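Local structure of putative metal-dependent phosphoesterase (Bifidobacterium adolescentis, 3O0F) at residues P69-T74 with D279-I284. The protein acts as a metal-dependent phosphoesterase of the PHP family, binding iron and zinc ions together with adenosine monophosphate. Residues are numbered along the deposited sequence; the frame is centred on the assembly and turned at random.
Sequences PLLLGT and DTVREI
Leu71 carries the strand's side of this contact alone, resting its two methyl branches on two residues of the helix 279-284. CD2 of Leu71 meets CG2 of Ile284 at 4.2 Å, and CD1 of Leu71 lies 4.3 Å from CG1 of Val281. The contact is purely apolar, methyl against methyl without a hydrogen bond, and about 128 Å² is buried in all. A leucine suits this place because its forked end reaches two partners at once from a strand whose nearest CA, that of Leu71, is still 8.4 Å from the CA of Val281. The fork is turned to do so by an unusual first torsion (chi1 -141°), well short of fully extended. On the helix, Val281 and Ile284 are three residues apart, so their side chains emerge on the same face and both head for the strand. Their branching at CB puts methyls close to the helix surface: in Ile284 the CG2 branch stands anti to the backbone N and takes the contact, while the longer CG1 arm runs beside that N. The side chains of Leu71 and Ile284 cross at about a right angle. With the side chain of Leu71 about 14 Å from a bound iron ion, the contact belongs to the hydrophobic core and not to the metal site. Leu71 belongs to an inner strand of the sheet, hydrogen-bonded through its backbone to Val45 and Ile47 of strand 44-47. Strand 15-19 contributes Ile17, which touches both Leu71 and Ile284, and Trp15, which touches Val281; Leu255 of strand 255-258 also packs on Ile284. Helix 278-287 is thus packed against one side of the seven-stranded sheet, consistent with a distorted, TIM-barrel-like PHP fold, whereas Leu70 and Leu72 of the same strand contact helix 56-66.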
ATOM      1  N   PRO A  69       8.916 -12.051 -13.139  1.00 16.26           N
ATOM      2  CA  PRO A  69       7.460 -11.978 -13.097  1.00 16.45           C
ATOM      3  C   PRO A  69       6.990 -10.869 -12.170  1.00 17.71           C
ATOM      4  O   PRO A  69       7.528 -10.704 -11.063  1.00 17.42           O
ATOM      5  CB  PRO A  69       7.060 -13.340 -12.512  1.00 16.10           C
ATOM      6  CG  PRO A  69       8.201 -14.235 -12.806  1.00 22.45           C
ATOM      7  CD  PRO A  69       9.410 -13.394 -12.797  1.00 16.82           C
ATOM      8  N   LEU A  70       5.922 -10.200 -12.581  1.00 17.18           N
ATOM      9  CA  LEU A  70       5.387  -9.026 -11.899  1.00 16.43           C
ATOM     10  C   LEU A  70       3.881  -9.115 -11.701  1.00 18.83           C
ATOM     11  O   LEU A  70       3.158  -9.453 -12.631  1.00 17.84           O
ATOM     12  CB  LEU A  70       5.676  -7.831 -12.769  1.00 18.32           C
ATOM     13  CG  LEU A  70       5.139  -6.487 -12.322  1.00 20.51           C
ATOM     14  CD1 LEU A  70       5.954  -6.061 -11.107  1.00 17.99           C
ATOM     15  CD2 LEU A  70       5.269  -5.491 -13.440  1.00 24.29           C
ATOM     16  N   LEU A  71       3.392  -8.759 -10.512  1.00 14.98           N
ATOM     17  CA  LEU A  71       1.962  -8.529 -10.290  1.00 16.88           C
ATOM     18  C   LEU A  71       1.704  -7.027 -10.261  1.00 15.98           C
ATOM     19  O   LEU A  71       2.488  -6.246  -9.674  1.00 14.41           O
ATOM     20  CB  LEU A  71       1.547  -9.230  -8.965  1.00 18.63           C
ATOM     21  CG  LEU A  71       0.279  -9.981  -8.644  1.00 28.06           C
ATOM     22  CD1 LEU A  71       0.024 -11.089  -9.651  1.00 22.96           C
ATOM     23  CD2 LEU A  71       0.371 -10.533  -7.178  1.00 14.40           C
ATOM     24  N   LEU A  72       0.653  -6.591 -10.943  1.00 13.80           N
ATOM     25  CA  LEU A  72       0.293  -5.193 -10.988  1.00 13.48           C
ATOM     26  C   LEU A  72      -0.740  -4.900  -9.898  1.00 16.10           C
ATOM     27  O   LEU A  72      -1.799  -5.518  -9.858  1.00 12.32           O
ATOM     28  CB  LEU A  72      -0.221  -4.764 -12.368  1.00 12.77           C
ATOM     29  CG  LEU A  72       0.879  -4.760 -13.471  1.00 15.40           C
ATOM     30  CD1 LEU A  72       0.331  -4.566 -14.878  1.00 18.73           C
ATOM     31  CD2 LEU A  72       2.011  -3.748 -13.153  1.00 12.05           C
ATOM     32  N   GLY A  73      -0.407  -3.973  -8.996  1.00 14.93           N
ATOM     33  CA  GLY A  73      -1.246  -3.734  -7.845  1.00 14.20           C
ATOM     34  C   GLY A  73      -1.298  -2.295  -7.378  1.00 14.36           C
ATOM     35  O   GLY A  73      -0.611  -1.415  -7.887  1.00 14.73           O
ATOM     36  N   THR A  74      -2.154  -2.058  -6.403  1.00 14.96           N
ATOM     37  CA  THR A  74      -2.365  -0.706  -5.857  1.00 14.43           C
ATOM     38  C   THR A  74      -2.768  -0.879  -4.402  1.00 11.08           C
ATOM     39  O   THR A  74      -3.524  -1.794  -4.083  1.00 14.59           O
ATOM     40  CB  THR A  74      -3.500   0.015  -6.570  1.00 15.50           C
ATOM     41  OG1 THR A  74      -3.165   0.250  -7.931  1.00 15.31           O
ATOM     42  CG2 THR A  74      -3.819   1.367  -5.872  1.00 15.09           C
ATOM     43  N   ASP A 279       1.683 -20.739  -5.054  1.00 15.65           N
ATOM     44  CA  ASP A 279       0.299 -21.162  -5.286  1.00 17.08           C
ATOM     45  C   ASP A 279      -0.699 -20.053  -5.130  1.00 16.90           C
ATOM     46  O   ASP A 279      -1.644 -19.979  -5.908  1.00 17.16           O
ATOM     47  CB  ASP A 279      -0.111 -22.326  -4.376  1.00 21.02           C
ATOM     48  CG  ASP A 279       0.658 -23.612  -4.709  1.00 32.90           C
ATOM     49  OD1 ASP A 279       1.266 -23.669  -5.803  1.00 32.54           O
ATOM     50  OD2 ASP A 279       0.678 -24.543  -3.866  1.00 38.27           O
ATOM     51  N   THR A 280      -0.517 -19.213  -4.124  1.00 15.43           N
ATOM     52  CA  THR A 280      -1.454 -18.141  -3.858  1.00 15.81           C
ATOM     53  C   THR A 280      -1.321 -17.089  -4.957  1.00 11.09           C
ATOM     54  O   THR A 280      -2.329 -16.571  -5.424  1.00  9.94           O
ATOM     55  CB  THR A 280      -1.239 -17.506  -2.457  1.00 18.71           C
ATOM     56  OG1 THR A 280      -1.441 -18.500  -1.454  1.00 16.30           O
ATOM     57  CG2 THR A 280      -2.212 -16.366  -2.227  1.00  9.62           C
ATOM     58  N   VAL A 281      -0.105 -16.830  -5.429  1.00 10.75           N
ATOM     59  CA  VAL A 281       0.073 -15.854  -6.566  1.00  8.98           C
ATOM     60  C   VAL A 281      -0.568 -16.399  -7.816  1.00 12.46           C
ATOM     61  O   VAL A 281      -1.290 -15.697  -8.511  1.00  9.80           O
ATOM     62  CB  VAL A 281       1.529 -15.500  -6.812  1.00 14.00           C
ATOM     63  CG1 VAL A 281       1.709 -14.640  -8.030  1.00  9.40           C
ATOM     64  CG2 VAL A 281       2.125 -14.796  -5.589  1.00 11.94           C
ATOM     65  N   ARG A 282      -0.366 -17.686  -8.090  1.00 15.51           N
ATOM     66  CA  ARG A 282      -1.086 -18.347  -9.205  1.00 16.77           C
ATOM     67  C   ARG A 282      -2.547 -18.057  -9.192  1.00 13.49           C
ATOM     68  O   ARG A 282      -3.152 -17.664 -10.204  1.00 14.85           O
ATOM     69  CB  ARG A 282      -0.895 -19.869  -9.167  1.00 19.67           C
ATOM     70  CG  ARG A 282      -0.099 -20.381 -10.248  1.00 22.48           C
ATOM     71  CD  ARG A 282      -0.077 -21.899 -10.273  1.00 26.90           C
ATOM     72  NE  ARG A 282       1.259 -22.274 -10.646  1.00 25.80           N
ATOM     73  CZ  ARG A 282       2.230 -22.648  -9.814  1.00 37.08           C
ATOM     74  NH1 ARG A 282       2.023 -22.821  -8.513  1.00 33.74           N
ATOM     75  NH2 ARG A 282       3.421 -22.916 -10.327  1.00 43.10           N
ATOM     76  N   GLU A 283      -3.128 -18.240  -8.035  1.00 15.20           N
ATOM     77  CA  GLU A 283      -4.544 -18.024  -7.857  1.00 18.92           C
ATOM     78  C   GLU A 283      -4.925 -16.554  -8.030  1.00 16.61           C
ATOM     79  O   GLU A 283      -5.960 -16.256  -8.610  1.00 13.05           O
ATOM     80  CB  GLU A 283      -4.995 -18.608  -6.513  1.00 22.34           C
ATOM     81  CG  GLU A 283      -6.514 -18.611  -6.241  1.00 30.16           C
ATOM     82  CD  GLU A 283      -7.399 -19.283  -7.319  1.00 35.42           C
ATOM     83  OE1 GLU A 283      -6.945 -20.180  -8.074  1.00 34.38           O
ATOM     84  OE2 GLU A 283      -8.596 -18.903  -7.389  1.00 37.22           O
ATOM     85  N   ILE A 284      -4.098 -15.623  -7.581  1.00 12.70           N
ATOM     86  CA  ILE A 284      -4.399 -14.217  -7.819  1.00 10.66           C
ATOM     87  C   ILE A 284      -4.471 -13.919  -9.327  1.00 11.84           C
ATOM     88  O   ILE A 284      -5.343 -13.154  -9.822  1.00 11.94           O
ATOM     89  CB  ILE A 284      -3.370 -13.300  -7.130  1.00  9.49           C
ATOM     90  CG1 ILE A 284      -3.479 -13.422  -5.597  1.00 10.56           C
ATOM     91  CG2 ILE A 284      -3.572 -11.803  -7.569  1.00  7.65           C
ATOM     92  CD1 ILE A 284      -2.386 -12.665  -4.811  1.00 11.43           C
TER